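Local coordinates for ribosomal RNA small subunit methyltransferase E (Legionella pneumophila, PDB 5O95), which probably methylates N3 of a specific uridine of 16S rRNA in the assembled small ribosomal subunit, with S-adenosyl-L-methionine as methyl donor, at residues L172-A177 with L216-G221; E168-I173 with P190-I195; L81-A86 with T233-L238; L85-S90 with L194-E199; L113-C118 with G200-E205. All coordinates share one frame; numbering follows the deposited sequence. Where two conformers were deposited one is given.

Interaction 1: L172-A177 with L216-G221; sequences LILHPA and LPLSLG
L172 and L218 meet through their branch ends, L172 CD1 approaching L218 CD2 at 4.2 Å. L218 stands on the same face of the sheet as L172 and L174 by its place in the strand, and its chi1 of 178° then points the branch at their methyls. In one of two conformers, so that these contacts are less certain, L174 CD2 lies 3.6 Å from L220 CD1 and 4.0 Å from L218 CG; there the side chains of L174 and L220 cross at about a right angle. On the other face, P217 sets its ring carbon CB 3.5 Å from H175 O.

Behind these side chains is a short parallel ladder, L172 to L216, I173 to P217 and L174 to L218. I173 supplies both firm bonds: its N donates to L216 O at 2.9 Å, and its O accepts L218 N at 2.7 Å. The bond from H175 N to L218 O, 3.4 Å, is weak, as expected where the strands give way to loops. The axes of strand pieces 172-174 and 216-218 cross at 43°.

L174, L220 and G221 bind S-adenosyl-L-methionine in a crystal structure of this protein, so the leucine pair belongs to the cofactor site. Strand 216-218 is the outermost of its parallel sheet within the chain, and strand 191-196 flanks 170-174 on the inner side. Helix 227-242 packs on L172, L174 and L220, while helix 204-212 packs on I173 and H175.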
# COMPACT_ATOMS: atom_id res chain seq x y z
N LEU B 172 0.71 -17.74 9.92
CA LEU B 172 0.13 -17.71 8.59
C LEU B 172 1.21 -17.53 7.54
O LEU B 172 2.25 -16.91 7.78
CB LEU B 172 -0.87 -16.57 8.47
CG LEU B 172 -2.01 -16.61 9.47
CD1 LEU B 172 -2.81 -15.31 9.35
CD2 LEU B 172 -2.91 -17.80 9.23
N ILE B 173 0.95 -18.07 6.36
CA ILE B 173 1.85 -17.88 5.23
C ILE B 173 0.99 -17.56 4.02
O ILE B 173 -0.03 -18.22 3.78
CB ILE B 173 2.75 -19.11 5.01
CG1 ILE B 173 3.68 -18.92 3.82
CG2 ILE B 173 1.91 -20.39 4.92
CD1 ILE B 173 4.80 -19.95 3.80
N LEU B 174 1.37 -16.52 3.27
CA LEU B 174 0.68 -16.19 2.02
C LEU B 174 1.09 -17.20 0.96
O LEU B 174 2.18 -17.11 0.39
CB LEU B 174 1.02 -14.77 1.58
CG LEU B 174 0.19 -13.66 2.21
CD1 LEU B 174 0.59 -12.33 1.61
CD2 LEU B 174 -1.29 -13.93 1.96
N HIS B 175 0.21 -18.17 0.70
CA HIS B 175 0.48 -19.20 -0.29
C HIS B 175 -0.84 -19.78 -0.74
O HIS B 175 -1.72 -20.02 0.09
CB HIS B 175 1.37 -20.31 0.29
CG HIS B 175 1.89 -21.26 -0.74
ND1 HIS B 175 1.50 -22.58 -0.80
CD2 HIS B 175 2.76 -21.07 -1.76
CE1 HIS B 175 2.11 -23.17 -1.82
NE2 HIS B 175 2.88 -22.28 -2.41
N PRO B 176 -1.01 -20.04 -2.04
CA PRO B 176 -2.35 -20.38 -2.55
C PRO B 176 -2.80 -21.80 -2.23
O PRO B 176 -4.00 -22.02 -2.02
CB PRO B 176 -2.20 -20.18 -4.07
CG PRO B 176 -0.97 -19.34 -4.25
CD PRO B 176 -0.06 -19.72 -3.11
N ALA B 177 -1.88 -22.76 -2.22
CA ALA B 177 -2.26 -24.16 -2.09
C ALA B 177 -2.98 -24.40 -0.77
O ALA B 177 -2.44 -24.11 0.31
CB ALA B 177 -1.03 -25.06 -2.20
N LEU B 216 -0.15 -21.77 8.46
CA LEU B 216 -1.38 -22.08 7.74
C LEU B 216 -1.54 -21.13 6.55
O LEU B 216 -1.31 -19.93 6.68
CB LEU B 216 -2.58 -21.91 8.67
CG LEU B 216 -2.54 -22.77 9.93
CD1 LEU B 216 -3.76 -22.53 10.80
CD2 LEU B 216 -2.39 -24.25 9.60
N PRO B 217 -1.95 -21.65 5.39
CA PRO B 217 -1.92 -20.83 4.16
C PRO B 217 -3.08 -19.85 4.08
O PRO B 217 -4.24 -20.21 4.29
CB PRO B 217 -2.03 -21.88 3.04
CG PRO B 217 -2.70 -23.07 3.68
CD PRO B 217 -2.25 -23.06 5.12
N LEU B 218 -2.75 -18.60 3.76
CA LEU B 218 -3.72 -17.51 3.67
C LEU B 218 -3.80 -17.02 2.23
O LEU B 218 -2.78 -16.90 1.54
CB LEU B 218 -3.26 -16.36 4.56
CG LEU B 218 -4.12 -15.11 4.57
CD1 LEU B 218 -5.48 -15.43 5.17
CD2 LEU B 218 -3.43 -14.02 5.38
N SER B 219 -5.02 -16.75 1.76
CA SER B 219 -5.22 -16.10 0.48
C SER B 219 -5.63 -14.66 0.69
O SER B 219 -6.12 -14.28 1.76
CB SER B 219 -6.31 -16.81 -0.33
OG SER B 219 -7.55 -16.83 0.37
N LEU B 220 -5.44 -13.85 -0.36
CA LEU B 220 -5.83 -12.45 -0.37
C LEU B 220 -6.41 -12.08 -1.74
O LEU B 220 -5.95 -11.16 -2.40
CB LEU B 220 -4.68 -11.51 0.02
CG LEU B 220 -4.25 -11.55 1.49
CD1 LEU B 220 -2.97 -10.74 1.68
CD2 LEU B 220 -5.34 -11.07 2.46
N GLY B 221 -7.43 -12.83 -2.16
CA GLY B 221 -8.12 -12.57 -3.40
C GLY B 221 -7.56 -13.27 -4.63
O GLY B 221 -6.52 -13.93 -4.58

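Interaction 2: E168-I173 with P190-I195; sequences EHLKLI and PDVALI
The H169 imidazole carries P190 CG over the centre of one face, 3.6 Å from the ring centroid, a CH-pi contact. The D191 carboxylate, turned 66° from the ring plane, approaches obliquely. Its OD1 takes the backbone N of H169 at 2.8 Å in an almost straight bond (176°), although the N-H arrives from above the carboxylate plane. A chi1 of 53° wedges D191 CG between its own backbone N and carbonyl carbon, and this turns the carboxylate back toward H169.

E168 folds at chi2 over the neighbouring strand, bringing OE1 3.4 Å from A193 CB. Further on, the parallel ladder takes over: A193 N to L170 O, L172 N to A193 O at 2.8 Å, and I195 N to L172 O. V192 CG2 lies 3.9 Å from L170 CD2, those two side chains running side by side; on the reverse face I173 CG1 meets I195 CB at 3.8 Å.

The start of the pairing thus mixes a CH-pi contact with the D191 carboxylate accepting the H169 N-H, whereas the ladder proper combines peptide bonds with aliphatic packing. H84 ND1 is hydrogen-bonded to E168 OE2, which may help this carboxylate tolerate D191 OD2, 5.0 Å from E168 OE2.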
# COMPACT_ATOMS: atom_id res chain seq x y z
N GLU B 168 4.55 -17.37 17.84
CA GLU B 168 3.28 -16.66 17.81
C GLU B 168 2.10 -17.64 17.84
O GLU B 168 2.19 -18.77 17.33
CB GLU B 168 3.20 -15.79 16.55
CG GLU B 168 4.05 -14.52 16.58
CD GLU B 168 5.52 -14.77 16.31
OE1 GLU B 168 5.87 -15.88 15.86
OE2 GLU B 168 6.34 -13.85 16.54
N HIS B 169 0.99 -17.20 18.43
CA HIS B 169 -0.15 -18.10 18.62
C HIS B 169 -0.82 -18.46 17.30
O HIS B 169 -1.36 -19.56 17.16
CB HIS B 169 -1.18 -17.49 19.57
CG HIS B 169 -0.75 -17.46 21.00
ND1 HIS B 169 -1.64 -17.49 22.05
CD2 HIS B 169 0.49 -17.41 21.55
CE1 HIS B 169 -0.97 -17.46 23.19
NE2 HIS B 169 0.32 -17.40 22.92
N LEU B 170 -0.82 -17.54 16.34
CA LEU B 170 -1.36 -17.79 15.01
C LEU B 170 -0.23 -17.62 14.01
O LEU B 170 0.50 -16.63 14.08
CB LEU B 170 -2.49 -16.81 14.71
CG LEU B 170 -3.10 -16.88 13.30
CD1 LEU B 170 -3.74 -18.25 13.04
CD2 LEU B 170 -4.11 -15.75 13.12
N LYS B 171 -0.08 -18.58 13.11
CA LYS B 171 1.04 -18.57 12.17
C LYS B 171 0.50 -18.75 10.77
O LYS B 171 -0.14 -19.77 10.47
CB LYS B 171 2.06 -19.65 12.54
CG LYS B 171 2.70 -19.42 13.91
CD LYS B 171 3.76 -20.45 14.27
CE LYS B 171 3.14 -21.78 14.67
NZ LYS B 171 4.12 -22.63 15.43
N LEU B 172 0.71 -17.74 9.92
CA LEU B 172 0.13 -17.71 8.59
C LEU B 172 1.21 -17.53 7.54
O LEU B 172 2.25 -16.91 7.78
CB LEU B 172 -0.87 -16.57 8.47
CG LEU B 172 -2.01 -16.61 9.47
CD1 LEU B 172 -2.81 -15.31 9.35
CD2 LEU B 172 -2.91 -17.80 9.23
N ILE B 173 0.95 -18.07 6.36
CA ILE B 173 1.85 -17.88 5.23
C ILE B 173 0.99 -17.56 4.02
O ILE B 173 -0.03 -18.22 3.78
CB ILE B 173 2.75 -19.11 5.01
CG1 ILE B 173 3.68 -18.92 3.82
CG2 ILE B 173 1.91 -20.39 4.92
CD1 ILE B 173 4.80 -19.95 3.80
N PRO B 190 -3.17 -12.65 21.19
CA PRO B 190 -2.03 -11.73 21.30
C PRO B 190 -1.27 -11.40 20.01
O PRO B 190 -0.96 -10.23 19.79
CB PRO B 190 -1.09 -12.45 22.27
CG PRO B 190 -1.40 -13.91 22.07
CD PRO B 190 -2.87 -13.99 21.72
N ASP B 191 -0.96 -12.41 19.20
CA ASP B 191 0.05 -12.20 18.18
C ASP B 191 -0.17 -13.11 16.98
O ASP B 191 -0.91 -14.09 17.03
CB ASP B 191 1.47 -12.38 18.75
CG ASP B 191 1.67 -13.71 19.47
OD1 ASP B 191 0.77 -14.57 19.44
OD2 ASP B 191 2.75 -13.89 20.07
N VAL B 192 0.51 -12.75 15.90
CA VAL B 192 0.42 -13.50 14.65
C VAL B 192 1.76 -13.36 13.93
O VAL B 192 2.34 -12.27 13.89
CB VAL B 192 -0.78 -13.03 13.79
CG1 VAL B 192 -0.73 -11.54 13.55
CG2 VAL B 192 -0.83 -13.79 12.46
N ALA B 193 2.25 -14.47 13.39
CA ALA B 193 3.41 -14.47 12.50
C ALA B 193 2.89 -14.62 11.09
O ALA B 193 2.00 -15.45 10.84
CB ALA B 193 4.37 -15.61 12.84
N LEU B 194 3.37 -13.78 10.18
CA LEU B 194 2.94 -13.80 8.79
C LEU B 194 4.16 -13.85 7.90
O LEU B 194 5.00 -12.94 7.95
CB LEU B 194 2.15 -12.52 8.47
CG LEU B 194 1.77 -12.28 7.02
CD1 LEU B 194 0.76 -13.33 6.57
CD2 LEU B 194 1.23 -10.86 6.88
N ILE B 195 4.24 -14.88 7.07
CA ILE B 195 5.30 -15.04 6.08
C ILE B 195 4.79 -14.57 4.73
O ILE B 195 3.80 -15.10 4.22
CB ILE B 195 5.75 -16.51 5.99
CG1 ILE B 195 6.37 -16.96 7.32
CG2 ILE B 195 6.79 -16.66 4.87
CD1 ILE B 195 6.78 -18.40 7.34

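Interaction 3: L81-A86 with T233-L238; sequences LKIHLA and TALSVL
I83 and L235 make the tight part of this contact: CG2 of I83 lies 3.5 Å from L235 CD2, and CD1 of I83 also touches that methyl, at 3.8 Å. One methyl of the helix thus sits against both branches of the isoleucine. The torsions explain this, because chi1 of -54° places CG2 anti to the backbone N and CG1 anti to the carbonyl carbon, so the two branches spread toward the helix. I83 CD1 reaches on to L238 CB at 3.9 Å. L81 adds a methyl, CD2, that stands 3.3 Å from L238 O, a backbone carbonyl of the helix.

Toward the other end the fit slackens: L85 CD2 comes no nearer than 4.5 Å to L235 CD1. The far side of the helix faces protein, since S236 OG is hydrogen-bonded to T233 OG1 of the second subunit and V237 packs on A240 of that subunit.

The axes of strand piece 82-86 and helix piece 233-238 approach to 10.4 Å and run nearly antiparallel, at 163°. Helix 227-242 thereby packs against one face of the parallel sheet that holds strand 82-88. Such layered alpha/beta packing, with a C-terminal helix also at the dimer interface, fits the knotted SPOUT methyltransferase fold.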
# COMPACT_ATOMS: atom_id res chain seq x y z
N LEU B 81 -3.07 -6.30 18.61
CA LEU B 81 -2.65 -7.47 17.87
C LEU B 81 -1.20 -7.24 17.44
O LEU B 81 -0.93 -6.28 16.71
CB LEU B 81 -3.55 -7.66 16.65
CG LEU B 81 -3.13 -8.75 15.67
CD1 LEU B 81 -3.39 -10.13 16.27
CD2 LEU B 81 -3.90 -8.62 14.33
N LYS B 82 -0.28 -8.08 17.92
CA LYS B 82 1.14 -7.93 17.60
C LYS B 82 1.48 -8.81 16.41
O LYS B 82 1.51 -10.03 16.53
CB LYS B 82 2.00 -8.33 18.79
CG LYS B 82 1.58 -7.73 20.10
CD LYS B 82 1.53 -6.24 20.02
CE LYS B 82 1.11 -5.68 21.38
NZ LYS B 82 0.73 -4.24 21.36
N ILE B 83 1.68 -8.19 15.25
CA ILE B 83 1.98 -8.92 14.03
C ILE B 83 3.49 -8.93 13.85
O ILE B 83 4.13 -7.88 13.93
CB ILE B 83 1.31 -8.26 12.82
CG1 ILE B 83 -0.20 -8.11 13.06
CG2 ILE B 83 1.61 -9.07 11.56
CD1 ILE B 83 -0.91 -7.37 11.94
N HIS B 84 4.05 -10.11 13.62
CA HIS B 84 5.45 -10.27 13.25
C HIS B 84 5.46 -10.64 11.77
O HIS B 84 5.08 -11.76 11.40
CB HIS B 84 6.10 -11.37 14.08
CG HIS B 84 7.56 -11.55 13.80
ND1 HIS B 84 8.34 -12.44 14.50
CD2 HIS B 84 8.38 -10.94 12.91
CE1 HIS B 84 9.58 -12.38 14.06
NE2 HIS B 84 9.64 -11.48 13.09
N LEU B 85 5.90 -9.69 10.93
CA LEU B 85 5.96 -9.85 9.49
C LEU B 85 7.34 -10.37 9.11
O LEU B 85 8.35 -9.77 9.50
CB LEU B 85 5.78 -8.49 8.82
CG LEU B 85 6.03 -8.54 7.31
CD1 LEU B 85 5.07 -9.49 6.56
CD2 LEU B 85 5.98 -7.11 6.73
N ALA B 86 7.38 -11.46 8.34
CA ALA B 86 8.62 -11.98 7.78
C ALA B 86 8.50 -11.75 6.28
O ALA B 86 7.67 -12.38 5.62
CB ALA B 86 8.78 -13.47 8.10
N THR B 233 -1.47 -5.13 2.24
CA THR B 233 -2.83 -5.66 2.24
C THR B 233 -3.04 -6.66 3.38
O THR B 233 -4.08 -6.63 4.06
CB THR B 233 -3.08 -6.35 0.87
OG1 THR B 233 -3.02 -5.34 -0.15
CG2 THR B 233 -4.42 -7.07 0.84
N ALA B 234 -2.08 -7.55 3.60
CA ALA B 234 -2.23 -8.53 4.66
C ALA B 234 -2.27 -7.86 6.03
O ALA B 234 -3.11 -8.19 6.88
CB ALA B 234 -1.06 -9.53 4.62
N LEU B 235 -1.36 -6.91 6.27
CA LEU B 235 -1.37 -6.20 7.54
C LEU B 235 -2.68 -5.46 7.75
O LEU B 235 -3.21 -5.44 8.87
CB LEU B 235 -0.20 -5.23 7.62
CG LEU B 235 1.17 -5.89 7.70
CD1 LEU B 235 2.23 -4.86 7.78
CD2 LEU B 235 1.24 -6.82 8.89
N SER B 236 -3.21 -4.84 6.70
CA SER B 236 -4.49 -4.13 6.83
C SER B 236 -5.61 -5.09 7.19
O SER B 236 -6.45 -4.80 8.05
CB SER B 236 -4.83 -3.44 5.50
OG SER B 236 -3.87 -2.47 5.10
N VAL B 237 -5.67 -6.24 6.50
CA VAL B 237 -6.75 -7.18 6.75
C VAL B 237 -6.62 -7.78 8.15
O VAL B 237 -7.61 -7.90 8.87
CB VAL B 237 -6.77 -8.27 5.66
CG1 VAL B 237 -7.77 -9.35 6.03
CG2 VAL B 237 -7.11 -7.66 4.30
N LEU B 238 -5.39 -8.11 8.56
CA LEU B 238 -5.19 -8.68 9.89
C LEU B 238 -5.48 -7.67 10.99
O LEU B 238 -6.10 -8.01 11.99
CB LEU B 238 -3.76 -9.22 10.03
CG LEU B 238 -3.45 -10.39 9.10
CD1 LEU B 238 -1.96 -10.74 9.20
CD2 LEU B 238 -4.32 -11.59 9.44

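Interaction 4: L85-S90 with L194-E199; sequences LAQAIS and LIIGPE
Q87 lays its amide end against I196, OE1 coming 3.4 Å from I196 CB and 3.7 Å from I196 CG2, while NE2 stands 3.9 Å from CG2. The chain starts anti to its backbone N (chi1 -179°) and bends at chi2 (72°), which swings the amide across to the neighbouring strand. On the same face L85 CD1 packs against I196 CG1 at 3.6 Å, the two side chains crossing at a slant, so L85 and Q87 both lie against the same side of I196.

The backbones pair in parallel, and the axes of strand pieces 85-88 and 194-196 run 10° apart. A86 N donates to L194 O at 2.8 Å, I196 N to A86 O, and A88 N to I196 O. Past the ladder, A88 CB rests on P198, 3.5 Å from its N, just beyond G197, which binds S-adenosyl-L-methionine in a crystal structure of this protein.

Chemically the contact is mostly apolar and all its hydrogen bonds are peptide to peptide. Q87 OE1, by contrast, is a polar atom buried here against the hydrocarbon of I196 with no partner in the model, which probably carries a desolvation cost.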
# COMPACT_ATOMS: atom_id res chain seq x y z
N LEU B 85 5.90 -9.69 10.93
CA LEU B 85 5.96 -9.85 9.49
C LEU B 85 7.34 -10.37 9.11
O LEU B 85 8.35 -9.77 9.50
CB LEU B 85 5.78 -8.49 8.82
CG LEU B 85 6.03 -8.54 7.31
CD1 LEU B 85 5.07 -9.49 6.56
CD2 LEU B 85 5.98 -7.11 6.73
N ALA B 86 7.38 -11.46 8.34
CA ALA B 86 8.62 -11.98 7.78
C ALA B 86 8.50 -11.75 6.28
O ALA B 86 7.67 -12.38 5.62
CB ALA B 86 8.78 -13.47 8.10
N GLN B 87 9.25 -10.77 5.77
CA GLN B 87 9.10 -10.30 4.39
C GLN B 87 10.30 -10.76 3.60
O GLN B 87 11.44 -10.39 3.94
CB GLN B 87 9.02 -8.77 4.36
CG GLN B 87 8.83 -8.17 2.97
CD GLN B 87 7.43 -8.41 2.41
OE1 GLN B 87 6.50 -8.68 3.15
NE2 GLN B 87 7.28 -8.33 1.08
N ALA B 88 10.07 -11.54 2.55
CA ALA B 88 11.18 -12.02 1.74
C ALA B 88 11.90 -10.84 1.08
O ALA B 88 11.26 -9.88 0.64
CB ALA B 88 10.67 -12.98 0.68
N ILE B 89 13.23 -10.92 1.03
CA ILE B 89 14.00 -9.86 0.40
C ILE B 89 13.73 -9.83 -1.10
O ILE B 89 13.32 -10.83 -1.70
CB ILE B 89 15.50 -9.94 0.74
CG1 ILE B 89 16.09 -11.27 0.27
CG2 ILE B 89 15.70 -9.76 2.25
CD1 ILE B 89 17.62 -11.35 0.43
N SER B 90 13.91 -8.66 -1.70
CA SER B 90 13.44 -8.45 -3.06
C SER B 90 14.37 -7.47 -3.76
O SER B 90 15.14 -6.75 -3.12
CB SER B 90 11.99 -7.95 -3.09
OG SER B 90 11.89 -6.75 -2.35
N LEU B 194 3.37 -13.78 10.18
CA LEU B 194 2.94 -13.80 8.79
C LEU B 194 4.16 -13.85 7.90
O LEU B 194 5.00 -12.94 7.95
CB LEU B 194 2.15 -12.52 8.47
CG LEU B 194 1.77 -12.28 7.02
CD1 LEU B 194 0.76 -13.33 6.57
CD2 LEU B 194 1.23 -10.86 6.88
N ILE B 195 4.24 -14.88 7.07
CA ILE B 195 5.30 -15.04 6.08
C ILE B 195 4.79 -14.57 4.73
O ILE B 195 3.80 -15.10 4.22
CB ILE B 195 5.75 -16.51 5.99
CG1 ILE B 195 6.37 -16.96 7.32
CG2 ILE B 195 6.79 -16.66 4.87
CD1 ILE B 195 6.78 -18.40 7.34
N ILE B 196 5.46 -13.59 4.15
CA ILE B 196 5.25 -13.19 2.76
C ILE B 196 6.49 -13.58 1.99
O ILE B 196 7.58 -13.10 2.29
CB ILE B 196 5.03 -11.68 2.66
CG1 ILE B 196 3.93 -11.28 3.64
CG2 ILE B 196 4.75 -11.27 1.21
CD1 ILE B 196 2.98 -10.32 3.13
N GLY B 197 6.32 -14.48 1.01
CA GLY B 197 7.42 -14.93 0.21
C GLY B 197 7.70 -14.04 -0.98
O GLY B 197 7.06 -13.00 -1.19
N PRO B 198 8.67 -14.43 -1.79
CA PRO B 198 8.99 -13.68 -3.00
C PRO B 198 7.94 -13.93 -4.07
O PRO B 198 7.10 -14.81 -3.96
CB PRO B 198 10.34 -14.27 -3.43
CG PRO B 198 10.25 -15.72 -2.97
CD PRO B 198 9.46 -15.67 -1.67
N GLU B 199 8.03 -13.14 -5.13
CA GLU B 199 7.06 -13.25 -6.21
C GLU B 199 7.04 -14.64 -6.82
O GLU B 199 5.98 -15.11 -7.23
CB GLU B 199 7.30 -12.16 -7.26
CG GLU B 199 7.33 -10.78 -6.61
CD GLU B 199 6.75 -9.66 -7.45
OE1 GLU B 199 6.85 -9.72 -8.69
OE2 GLU B 199 6.20 -8.70 -6.85

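Interaction 5: L113-C118 with G200-E205; sequences LITERC and GGFSDE
A type I beta turn, T115 to C118, follows the end of strand 109-114 and meets the glycine-rich loop that leads into helix 204-212. R117 carries the contact. Its chain runs extended from CG to NE across the loop, and NH1 donates to G200 O at 3.0 Å (N-H...O angle 150°), with the acceptor at the edge of the guanidinium, 17° out of its plane. F202 O lies over one face of the same group, 3.2 Å above the plane and toward its rim; its angle to NH1 is too poor for a bond. S203 N stands over the centre of that face, so the flat group lies on the peptide chain from F202 to S203.

Two waters join the backbones. The first accepts from T115 OG1 and R117 N and donates to G201 O, at 2.8 Å from the latter. The second donates to R117 O and accepts from G200 N, at 2.9 Å from that nitrogen. The turn is also braced internally, T115 N donating to C118 SG at 3.4 Å.

E116 extends across to S203, its OE2 3.3 Å from S203 CB. S203 is the N-cap of helix 204-212. G201 adopts a positive phi (89°) that favours glycine.

E206 of helix 204-212 holds both sides, bonding the backbone N of E116 and of S203. F202 turns inward onto I195 of strand 191-196 and I207 of helix 204-212, while L113 packs on the same I195 and on helix 159-165.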
# COMPACT_ATOMS: atom_id res chain seq x y z
N LEU B 113 13.52 -11.81 5.31
CA LEU B 113 13.52 -13.25 5.15
C LEU B 113 14.28 -13.63 3.89
O LEU B 113 14.13 -12.98 2.85
CB LEU B 113 12.08 -13.76 5.06
CG LEU B 113 11.84 -15.26 5.21
CD1 LEU B 113 12.29 -15.77 6.58
CD2 LEU B 113 10.38 -15.58 4.96
N ILE B 114 15.09 -14.68 3.98
CA ILE B 114 15.77 -15.25 2.82
C ILE B 114 15.13 -16.59 2.55
O ILE B 114 15.06 -17.44 3.45
CB ILE B 114 17.28 -15.38 3.07
CG1 ILE B 114 17.85 -14.03 3.53
CG2 ILE B 114 17.96 -15.87 1.80
CD1 ILE B 114 19.23 -14.14 4.17
N THR B 115 14.63 -16.77 1.33
CA THR B 115 13.99 -18.00 0.90
C THR B 115 14.62 -18.43 -0.41
O THR B 115 15.42 -17.70 -1.01
CB THR B 115 12.47 -17.83 0.73
OG1 THR B 115 12.20 -17.21 -0.53
CG2 THR B 115 11.89 -16.98 1.84
N GLU B 116 14.25 -19.64 -0.85
CA GLU B 116 14.94 -20.29 -1.96
C GLU B 116 14.75 -19.52 -3.26
O GLU B 116 15.68 -19.44 -4.08
CB GLU B 116 14.44 -21.73 -2.08
CG GLU B 116 15.08 -22.55 -3.19
CD GLU B 116 14.65 -24.01 -3.16
OE1 GLU B 116 14.95 -24.71 -2.17
OE2 GLU B 116 13.99 -24.45 -4.13
N ARG B 117 13.58 -18.91 -3.46
CA ARG B 117 13.26 -18.26 -4.72
C ARG B 117 13.44 -16.74 -4.70
O ARG B 117 12.98 -16.07 -5.62
CB ARG B 117 11.86 -18.64 -5.17
CG ARG B 117 11.71 -20.13 -5.31
CD ARG B 117 10.41 -20.51 -5.95
NE ARG B 117 10.33 -21.94 -6.23
CZ ARG B 117 9.19 -22.57 -6.50
NH1 ARG B 117 8.06 -21.88 -6.51
NH2 ARG B 117 9.19 -23.87 -6.76
N CYS B 118 14.11 -16.18 -3.69
CA CYS B 118 14.37 -14.74 -3.72
C CYS B 118 15.26 -14.39 -4.91
O CYS B 118 16.13 -15.17 -5.31
CB CYS B 118 15.00 -14.28 -2.41
SG CYS B 118 13.88 -14.39 -1.02
N GLY B 200 8.18 -15.34 -6.85
CA GLY B 200 8.20 -16.69 -7.38
C GLY B 200 7.68 -17.78 -6.47
O GLY B 200 7.67 -18.94 -6.86
N GLY B 201 7.29 -17.45 -5.24
CA GLY B 201 6.66 -18.43 -4.37
C GLY B 201 7.64 -19.22 -3.53
O GLY B 201 8.75 -18.78 -3.23
N PHE B 202 7.19 -20.42 -3.13
CA PHE B 202 7.96 -21.31 -2.27
C PHE B 202 8.11 -22.68 -2.93
O PHE B 202 7.20 -23.16 -3.61
CB PHE B 202 7.24 -21.52 -0.94
CG PHE B 202 7.02 -20.25 -0.14
CD1 PHE B 202 8.02 -19.76 0.68
CD2 PHE B 202 5.83 -19.58 -0.22
CE1 PHE B 202 7.81 -18.60 1.42
CE2 PHE B 202 5.62 -18.43 0.50
CZ PHE B 202 6.62 -17.94 1.32
N SER B 203 9.25 -23.32 -2.68
CA SER B 203 9.46 -24.67 -3.18
C SER B 203 8.63 -25.66 -2.37
O SER B 203 8.14 -25.35 -1.28
CB SER B 203 10.94 -25.05 -3.09
OG SER B 203 11.31 -25.33 -1.76
N ASP B 204 8.46 -26.87 -2.92
CA ASP B 204 7.71 -27.90 -2.21
C ASP B 204 8.34 -28.22 -0.86
O ASP B 204 7.63 -28.47 0.12
CB ASP B 204 7.64 -29.17 -3.06
CG ASP B 204 6.68 -29.04 -4.22
OD1 ASP B 204 5.75 -28.21 -4.14
OD2 ASP B 204 6.85 -29.78 -5.22
N GLU B 205 9.67 -28.21 -0.80
CA GLU B 205 10.35 -28.50 0.46
C GLU B 205 10.14 -27.38 1.47
O GLU B 205 10.00 -27.64 2.67
CB GLU B 205 11.84 -28.74 0.19
CG GLU B 205 12.72 -28.81 1.43
CD GLU B 205 14.19 -28.91 1.09
OE1 GLU B 205 14.53 -28.94 -0.11
OE2 GLU B 205 15.02 -28.95 2.03
O HOH W 1 11.14 -19.40 -1.91
O HOH W 2 11.00 -14.79 -6.86

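All five contacts lie in the RNA methyltransferase domain, and all five reach its six-stranded parallel sheet through neighbouring strands: 216-218, 170-174, 191-196, 82-88 and 109-114, in that spatial order. Interactions 1 and 2 share strand 170-174, interactions 2 and 4 share 191-196, and interactions 3 and 4 share 82-88. Centres of 2 and 3 are about 8 Å apart, of 4 and 5 about 9 Å, and of 3 and 5 about 20 Å. Along the chain, interactions 1, 2 and 5 are nested within the loop closed by interaction 3. Interactions 1 and 4 alternate, and together they bring cofactor-binding residues L174, G197, L220 and G221 to one end of the sheet.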